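Local structure of separin (Saccharomyces cerevisiae, 5U1T) at residues E604-K609 and Y638-Y644; F617-D621 and D867-T873. The protein cleaves the MCD1/SCC1 subunit of cohesin as a caspase-like cysteine protease, triggering chromosome segregation at the onset of anaphase. All coordinates share one frame; numbering follows the deposited sequence.

Interaction 1 (E604-K609 and Y638-Y644); sequences EMDFVK and YSSIVPY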
ATOM      1  N   GLU A 604      13.729  20.061  -0.237  1.00 56.35           N
ATOM      2  CA  GLU A 604      14.436  19.030   0.491  1.00 57.91           C
ATOM      3  C   GLU A 604      13.495  18.233   1.415  1.00 60.43           C
ATOM      4  O   GLU A 604      13.594  17.011   1.477  1.00 55.88           O
ATOM      5  CB  GLU A 604      15.586  19.622   1.288  1.00 54.54           C
ATOM      6  CG  GLU A 604      16.445  18.554   1.890  1.00 58.92           C
ATOM      7  CD  GLU A 604      17.469  19.109   2.821  1.00 58.48           C
ATOM      8  OE1 GLU A 604      17.825  18.408   3.780  1.00 60.11           O
ATOM      9  OE2 GLU A 604      17.912  20.261   2.608  1.00 71.54           O
ATOM     10  N   MET A 605      12.595  18.936   2.107  1.00 61.29           N
ATOM     11  CA  MET A 605      11.521  18.326   2.895  1.00 61.31           C
ATOM     12  C   MET A 605      10.748  17.253   2.140  1.00 58.42           C
ATOM     13  O   MET A 605      10.556  16.144   2.632  1.00 59.90           O
ATOM     14  CB  MET A 605      10.524  19.388   3.368  1.00 62.32           C
ATOM     15  CG  MET A 605      11.103  20.414   4.315  1.00 65.33           C
ATOM     16  SD  MET A 605      11.631  19.566   5.808  1.00 78.93           S
ATOM     17  CE  MET A 605      13.427  19.486   5.595  1.00 69.07           C
ATOM     18  N   ASP A 606      10.283  17.609   0.952  1.00 57.25           N
ATOM     19  CA  ASP A 606       9.530  16.692   0.119  1.00 56.38           C
ATOM     20  C   ASP A 606      10.401  15.555  -0.329  1.00 59.49           C
ATOM     21  O   ASP A 606       9.916  14.454  -0.524  1.00 52.99           O
ATOM     22  CB  ASP A 606       8.961  17.396  -1.105  1.00 53.84           C
ATOM     23  CG  ASP A 606       7.950  18.453  -0.746  1.00 66.53           C
ATOM     24  OD1 ASP A 606       7.562  18.547   0.453  1.00 67.22           O
ATOM     25  OD2 ASP A 606       7.543  19.196  -1.674  1.00 71.50           O
ATOM     26  N   PHE A 607      11.688  15.841  -0.509  1.00 58.28           N
ATOM     27  CA  PHE A 607      12.643  14.833  -0.952  1.00 56.61           C
ATOM     28  C   PHE A 607      12.792  13.726   0.092  1.00 59.27           C
ATOM     29  O   PHE A 607      12.703  12.532  -0.225  1.00 56.21           O
ATOM     30  CB  PHE A 607      14.004  15.464  -1.237  1.00 50.01           C
ATOM     31  CG  PHE A 607      15.123  14.471  -1.286  1.00 53.87           C
ATOM     32  CD1 PHE A 607      15.200  13.542  -2.313  1.00 55.23           C
ATOM     33  CD2 PHE A 607      16.099  14.456  -0.296  1.00 56.08           C
ATOM     34  CE1 PHE A 607      16.227  12.612  -2.352  1.00 54.07           C
ATOM     35  CE2 PHE A 607      17.131  13.532  -0.335  1.00 56.44           C
ATOM     36  CZ  PHE A 607      17.192  12.608  -1.368  1.00 53.50           C
ATOM     37  N   VAL A 608      13.021  14.154   1.330  1.00 56.00           N
ATOM     38  CA  VAL A 608      13.220  13.270   2.456  1.00 51.10           C
ATOM     39  C   VAL A 608      12.008  12.376   2.663  1.00 58.68           C
ATOM     40  O   VAL A 608      12.161  11.168   2.866  1.00 58.58           O
ATOM     41  CB  VAL A 608      13.483  14.055   3.725  1.00 50.89           C
ATOM     42  CG1 VAL A 608      13.668  13.130   4.891  1.00 57.10           C
ATOM     43  CG2 VAL A 608      14.689  14.903   3.552  1.00 58.18           C
ATOM     44  N   LYS A 609      10.816  12.960   2.611  1.00 50.16           N
ATOM     45  CA  LYS A 609       9.598  12.176   2.712  1.00 53.05           C
ATOM     46  C   LYS A 609       9.532  11.124   1.603  1.00 57.93           C
ATOM     47  O   LYS A 609       9.228   9.954   1.868  1.00 59.94           O
ATOM     48  CB  LYS A 609       8.366  13.077   2.675  1.00 57.40           C
ATOM     49  CG  LYS A 609       8.123  13.796   3.994  1.00 61.14           C
ATOM     50  CD  LYS A 609       7.677  15.246   3.816  1.00 66.88           C
ATOM     51  CE  LYS A 609       6.482  15.394   2.882  1.00 57.18           C
ATOM     52  NZ  LYS A 609       5.789  16.683   3.145  1.00 63.71           N
ATOM     53  N   TYR A 638      15.043  20.061  11.160  1.00 78.28           N
ATOM     54  CA  TYR A 638      14.160  19.137  10.477  1.00 70.22           C
ATOM     55  C   TYR A 638      12.965  18.788  11.324  1.00 73.22           C
ATOM     56  O   TYR A 638      12.322  17.763  11.103  1.00 73.46           O
ATOM     57  CB  TYR A 638      14.927  17.884  10.081  1.00 67.14           C
ATOM     58  CG  TYR A 638      15.955  18.135   9.001  1.00 66.48           C
ATOM     59  CD1 TYR A 638      15.608  18.049   7.654  1.00 60.22           C
ATOM     60  CD2 TYR A 638      17.271  18.475   9.325  1.00 65.01           C
ATOM     61  CE1 TYR A 638      16.541  18.272   6.662  1.00 60.79           C
ATOM     62  CE2 TYR A 638      18.214  18.710   8.333  1.00 62.77           C
ATOM     63  CZ  TYR A 638      17.838  18.611   7.003  1.00 61.94           C
ATOM     64  OH  TYR A 638      18.769  18.823   6.015  1.00 57.49           O
ATOM     65  N   SER A 639      12.655  19.659  12.278  1.00 75.84           N
ATOM     66  CA  SER A 639      11.611  19.367  13.251  1.00 75.30           C
ATOM     67  C   SER A 639      10.273  19.129  12.572  1.00 70.18           C
ATOM     68  O   SER A 639       9.467  18.333  13.059  1.00 78.80           O
ATOM     69  CB  SER A 639      11.478  20.499  14.271  1.00 82.82           C
ATOM     70  OG  SER A 639      10.462  21.416  13.884  1.00 74.26           O
ATOM     71  N   SER A 640      10.041  19.805  11.450  1.00 68.19           N
ATOM     72  CA  SER A 640       8.755  19.720  10.750  1.00 76.67           C
ATOM     73  C   SER A 640       8.550  18.349  10.121  1.00 71.14           C
ATOM     74  O   SER A 640       7.427  17.911   9.873  1.00 69.93           O
ATOM     75  CB  SER A 640       8.650  20.813   9.666  1.00 79.99           C
ATOM     76  OG  SER A 640       9.271  20.431   8.440  1.00 74.56           O
ATOM     77  N   ILE A 641       9.656  17.670   9.873  1.00 72.66           N
ATOM     78  CA  ILE A 641       9.633  16.428   9.128  1.00 72.74           C
ATOM     79  C   ILE A 641       9.754  15.216  10.060  1.00 75.45           C
ATOM     80  O   ILE A 641       9.452  14.098   9.666  1.00 73.45           O
ATOM     81  CB  ILE A 641      10.762  16.430   8.105  1.00 67.64           C
ATOM     82  CG1 ILE A 641      10.324  15.802   6.814  1.00 66.80           C
ATOM     83  CG2 ILE A 641      12.007  15.730   8.631  1.00 67.73           C
ATOM     84  CD1 ILE A 641      11.470  15.729   5.877  1.00 72.33           C
ATOM     85  N   VAL A 642      10.180  15.461  11.302  1.00 73.93           N
ATOM     86  CA  VAL A 642      10.393  14.420  12.308  1.00 69.95           C
ATOM     87  C   VAL A 642       9.175  13.499  12.568  1.00 71.42           C
ATOM     88  O   VAL A 642       9.357  12.323  12.888  1.00 73.70           O
ATOM     89  CB  VAL A 642      10.855  15.056  13.649  1.00 70.75           C
ATOM     90  CG1 VAL A 642      10.853  14.037  14.781  1.00 71.25           C
ATOM     91  CG2 VAL A 642      12.240  15.647  13.493  1.00 68.04           C
ATOM     92  N   PRO A 643       7.937  14.013  12.435  1.00 71.08           N
ATOM     93  CA  PRO A 643       6.816  13.058  12.403  1.00 70.77           C
ATOM     94  C   PRO A 643       6.989  11.936  11.371  1.00 73.29           C
ATOM     95  O   PRO A 643       6.511  10.812  11.583  1.00 76.19           O
ATOM     96  CB  PRO A 643       5.617  13.940  12.028  1.00 76.46           C
ATOM     97  CG  PRO A 643       5.951  15.265  12.633  1.00 81.04           C
ATOM     98  CD  PRO A 643       7.462  15.406  12.566  1.00 73.64           C
ATOM     99  N   TYR A 644       7.652  12.232  10.260  1.00 71.24           N
ATOM    100  CA  TYR A 644       7.862  11.215   9.245  1.00 66.53           C
ATOM    101  C   TYR A 644       8.989  10.292   9.648  1.00 69.13           C
ATOM    102  O   TYR A 644       8.933   9.089   9.387  1.00 70.96           O
ATOM    103  CB  TYR A 644       8.168  11.829   7.887  1.00 63.62           C
ATOM    104  CG  TYR A 644       6.973  12.453   7.224  1.00 65.20           C
ATOM    105  CD1 TYR A 644       6.582  13.749   7.544  1.00 63.47           C
ATOM    106  CD2 TYR A 644       6.250  11.763   6.269  1.00 55.15           C
ATOM    107  CE1 TYR A 644       5.501  14.330   6.944  1.00 59.17           C
ATOM    108  CE2 TYR A 644       5.171  12.336   5.660  1.00 61.96           C
ATOM    109  CZ  TYR A 644       4.800  13.624   5.999  1.00 66.99           C
ATOM    110  OH  TYR A 644       3.719  14.220   5.389  1.00 77.47           O
TER

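Interaction 2 (F617-D621 and D867-T873); sequences FNNFD and DAEADIT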
ATOM      1  N   PHE A 617       9.409   1.076   1.105  1.00 52.54           N
ATOM      2  CA  PHE A 617       8.749   0.247   0.116  1.00 50.55           C
ATOM      3  C   PHE A 617       9.708  -0.799  -0.461  1.00 50.90           C
ATOM      4  O   PHE A 617       9.268  -1.835  -0.958  1.00 53.24           O
ATOM      5  CB  PHE A 617       8.161   1.148  -0.967  1.00 48.98           C
ATOM      6  CG  PHE A 617       7.647   0.429  -2.191  1.00 47.73           C
ATOM      7  CD1 PHE A 617       8.489   0.183  -3.277  1.00 46.72           C
ATOM      8  CD2 PHE A 617       6.319   0.078  -2.292  1.00 45.61           C
ATOM      9  CE1 PHE A 617       8.019  -0.433  -4.417  1.00 47.41           C
ATOM     10  CE2 PHE A 617       5.843  -0.536  -3.431  1.00 49.21           C
ATOM     11  CZ  PHE A 617       6.702  -0.807  -4.495  1.00 47.38           C
ATOM     12  N   ASN A 618      11.012  -0.541  -0.388  1.00 51.38           N
ATOM     13  CA  ASN A 618      11.995  -1.505  -0.882  1.00 52.40           C
ATOM     14  C   ASN A 618      12.669  -2.272   0.244  1.00 53.50           C
ATOM     15  O   ASN A 618      13.606  -3.039   0.007  1.00 50.55           O
ATOM     16  CB  ASN A 618      13.048  -0.822  -1.742  1.00 44.88           C
ATOM     17  CG  ASN A 618      12.555  -0.552  -3.138  1.00 52.80           C
ATOM     18  OD1 ASN A 618      12.446   0.604  -3.563  1.00 53.27           O
ATOM     19  ND2 ASN A 618      12.234  -1.616  -3.866  1.00 53.52           N
ATOM     20  N   ASN A 619      12.161  -2.061   1.456  1.00 49.59           N
ATOM     21  CA  ASN A 619      12.629  -2.739   2.652  1.00 54.71           C
ATOM     22  C   ASN A 619      14.134  -2.510   2.851  1.00 55.06           C
ATOM     23  O   ASN A 619      14.891  -3.433   3.080  1.00 57.92           O
ATOM     24  CB  ASN A 619      12.298  -4.247   2.598  1.00 52.42           C
ATOM     25  CG  ASN A 619      10.842  -4.533   2.176  1.00 58.19           C
ATOM     26  OD1 ASN A 619       9.894  -4.275   2.931  1.00 59.18           O
ATOM     27  ND2 ASN A 619      10.667  -5.082   0.969  1.00 56.09           N
ATOM     28  N   PHE A 620      14.571  -1.264   2.757  1.00 59.91           N
ATOM     29  CA  PHE A 620      15.970  -0.938   3.013  1.00 56.44           C
ATOM     30  C   PHE A 620      16.069  -0.585   4.482  1.00 55.14           C
ATOM     31  O   PHE A 620      16.625   0.454   4.836  1.00 60.17           O
ATOM     32  CB  PHE A 620      16.455   0.233   2.155  1.00 50.21           C
ATOM     33  CG  PHE A 620      16.813  -0.127   0.743  1.00 53.58           C
ATOM     34  CD1 PHE A 620      16.194  -1.169   0.078  1.00 52.24           C
ATOM     35  CD2 PHE A 620      17.777   0.600   0.065  1.00 53.78           C
ATOM     36  CE1 PHE A 620      16.533  -1.475  -1.243  1.00 52.61           C
ATOM     37  CE2 PHE A 620      18.112   0.292  -1.250  1.00 53.49           C
ATOM     38  CZ  PHE A 620      17.488  -0.746  -1.900  1.00 50.99           C
ATOM     39  N   ASP A 621      15.525  -1.447   5.330  1.00 52.47           N
ATOM     40  CA  ASP A 621      15.213  -1.101   6.712  1.00 49.28           C
ATOM     41  C   ASP A 621      16.405  -0.584   7.540  1.00 52.40           C
ATOM     42  O   ASP A 621      16.219   0.199   8.476  1.00 55.30           O
ATOM     43  CB  ASP A 621      14.576  -2.316   7.404  1.00 52.99           C
ATOM     44  CG  ASP A 621      13.427  -2.930   6.588  1.00 60.17           C
ATOM     45  OD1 ASP A 621      12.640  -2.175   5.975  1.00 60.32           O
ATOM     46  OD2 ASP A 621      13.309  -4.179   6.548  1.00 64.49           O
ATOM     47  N   ASP A 867      18.498  -4.856  -4.372  1.00 50.00           N
ATOM     48  CA  ASP A 867      19.769  -4.611  -3.718  1.00 55.95           C
ATOM     49  C   ASP A 867      19.917  -5.657  -2.588  1.00 58.90           C
ATOM     50  O   ASP A 867      19.385  -5.478  -1.490  1.00 53.18           O
ATOM     51  CB  ASP A 867      19.834  -3.155  -3.214  1.00 54.83           C
ATOM     52  CG  ASP A 867      21.135  -2.821  -2.471  1.00 59.99           C
ATOM     53  OD1 ASP A 867      21.707  -3.702  -1.790  1.00 57.84           O
ATOM     54  OD2 ASP A 867      21.579  -1.647  -2.533  1.00 67.66           O
ATOM     55  N   ALA A 868      20.656  -6.729  -2.879  1.00 59.88           N
ATOM     56  CA  ALA A 868      20.749  -7.876  -1.986  1.00 58.30           C
ATOM     57  C   ALA A 868      21.270  -7.507  -0.598  1.00 61.11           C
ATOM     58  O   ALA A 868      20.780  -8.055   0.405  1.00 61.22           O
ATOM     59  CB  ALA A 868      21.623  -8.963  -2.602  1.00 53.30           C
ATOM     60  N   GLU A 869      22.232  -6.574  -0.536  1.00 61.09           N
ATOM     61  CA  GLU A 869      22.829  -6.172   0.741  1.00 57.16           C
ATOM     62  C   GLU A 869      21.945  -5.221   1.544  1.00 57.07           C
ATOM     63  O   GLU A 869      22.088  -5.132   2.753  1.00 66.06           O
ATOM     64  CB  GLU A 869      24.197  -5.514   0.535  1.00 63.66           C
ATOM     65  CG  GLU A 869      25.094  -6.220  -0.473  1.00 73.52           C
ATOM     66  CD  GLU A 869      26.504  -6.516   0.067  1.00 89.89           C
ATOM     67  OE1 GLU A 869      27.433  -5.684  -0.172  1.00 90.45           O
ATOM     68  OE2 GLU A 869      26.683  -7.592   0.712  1.00 90.80           O
ATOM     69  N   ALA A 870      21.030  -4.517   0.892  1.00 55.05           N
ATOM     70  CA  ALA A 870      20.201  -3.546   1.606  1.00 57.81           C
ATOM     71  C   ALA A 870      18.885  -4.133   2.141  1.00 59.05           C
ATOM     72  O   ALA A 870      18.417  -3.760   3.225  1.00 55.51           O
ATOM     73  CB  ALA A 870      19.906  -2.355   0.706  1.00 61.90           C
ATOM     74  N   ASP A 871      18.291  -5.038   1.363  1.00 56.28           N
ATOM     75  CA  ASP A 871      17.039  -5.706   1.733  1.00 57.72           C
ATOM     76  C   ASP A 871      17.242  -7.136   2.301  1.00 54.32           C
ATOM     77  O   ASP A 871      17.214  -8.118   1.556  1.00 53.95           O
ATOM     78  CB  ASP A 871      16.116  -5.764   0.520  1.00 47.24           C
ATOM     79  CG  ASP A 871      14.735  -6.256   0.865  1.00 55.67           C
ATOM     80  OD1 ASP A 871      14.495  -6.645   2.031  1.00 58.00           O
ATOM     81  OD2 ASP A 871      13.877  -6.261  -0.046  1.00 62.17           O
ATOM     82  N   ILE A 872      17.417  -7.246   3.616  1.00 51.09           N
ATOM     83  CA  ILE A 872      17.745  -8.542   4.213  1.00 59.01           C
ATOM     84  C   ILE A 872      16.541  -9.492   4.158  1.00 52.41           C
ATOM     85  O   ILE A 872      16.714 -10.680   3.951  1.00 56.13           O
ATOM     86  CB  ILE A 872      18.254  -8.407   5.680  1.00 52.03           C
ATOM     87  CG1 ILE A 872      18.703  -9.770   6.219  1.00 58.11           C
ATOM     88  CG2 ILE A 872      17.198  -7.819   6.594  1.00 50.28           C
ATOM     89  CD1 ILE A 872      19.669 -10.522   5.313  1.00 58.50           C
ATOM     90  N   THR A 873      15.331  -8.962   4.295  1.00 50.70           N
ATOM     91  CA  THR A 873      14.146  -9.794   4.249  1.00 45.90           C
ATOM     92  C   THR A 873      13.892 -10.366   2.834  1.00 56.62           C
ATOM     93  O   THR A 873      13.406 -11.491   2.717  1.00 61.28           O
ATOM     94  CB  THR A 873      12.893  -9.040   4.777  1.00 41.67           C
ATOM     95  OG1 THR A 873      12.644  -7.874   4.000  1.00 53.04           O
ATOM     96  CG2 THR A 873      13.088  -8.617   6.215  1.00 47.26           C
TER

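Interaction 1 (E604-K609 and Y638-Y644)
I641 pushes its terminal methyl, CD1, between V608 and M605 on helix 602-617, and this is the apolar centre of the contact. CD1 lies 3.4 Å from V608 CB and almost as near to the CG1 branch, while the M605 sulfur borders the same methyl from another side, SD to I641 CD1 being 3.8 Å. The M605 chain bends at both chi2 and chi3, which turns its end toward Y638; CE then comes obliquely to the ring of that tyrosine, 3.3 Å from CD1. S640 lies at the margin, its OG 3.6 Å from M605 SD.

The contact belongs to the helical domain of separase, where helices follow one another through short turns. Here helix 602-617 packs against the turn that leads into helix 642-655 and the first residues of that helix. I631 of the intervening helix 621-633 touches V608, Y638 and I641.

Farther along, K609 lays its aliphatic stem over one face of Y644. CG stands 3.5 Å from the ring centroid and only 9° off the normal, a CH-pi contact, and CD and CE continue across the ring toward the hydroxyl. From there the ammonium forms a long ion pair with D606, NZ to OD1 3.7 Å, within the same helix.

At the other polar edge, an extended E604 side chain, with CG anti to the backbone N (chi1 -172°), meets the tip of Y638. Y638 OH donates to E604 OE1 at 2.5 Å; this oxygen lies in the ring plane, though the carboxylate itself is turned 56° from it. OE1 also bonds to Y585 OH, and OE2 to W589 NE1. With these three bonds the buried carboxylate is satisfied, and they would be expected to favour its charged form.

Interaction 2 (F617-D621 and D867-T873)
F620 lays one face of its ring against the A870 methyl and reaches D867 with its far end. From CB the side chain sets off with CG anti to the carbonyl carbon (chi1 -80°), which brings the ring over A870. The methyl, A870 CB, sits 3.6 Å from the ring centroid and 7° off its normal, a CH-pi contact over the centre of the ring, all six carbons being nearly equally near. At the tip, CZ meets D867 CB obliquely at 3.6 Å. An alanine in place of F620 would probably leave the A870 methyl and D867 CB without their packing surface and open a gap beside L578.

N619, at positive phi, is the C-prime residue of the Schellman motif that ends helix 602-617, and F620 is the N-cap of helix 621-633. Across from them D871 is the N-cap of helix 872-881; its OD1 accepts from T873 OG1 at 3.0 Å through the syn lone pair, and OD2 bonds to S874 OG. N619 CB packs alongside, 3.3 Å from D871 OD1. With D867 OD1 likewise taking the A870 N-H in an Asx motif, both carboxylates serve their own chain region, and the contact combines F620 packing with close backbone approach, D871 CA giving a CA-H...O contact to N619 O (3.4 Å).

How the interactions relate
Helix 602-617 ties the two contacts together: interaction 1 uses its first turns, interaction 2 the loop that follows its last. Helix 621-633 then leads from the second site back toward the first, so the segments alternate along the chain. Interaction 1 is local, joining parts 29 residues apart, whereas interaction 2 brings in a segment 246 residues further on. Their centres are 22 Å apart and their nearest atoms about 9 Å, without touching. Helix 578-590 reaches both, through Y585 and W589 at one and L578 at the other. Both lie in the helical domain, away from C1497, the catalytic cysteine inferred by similarity.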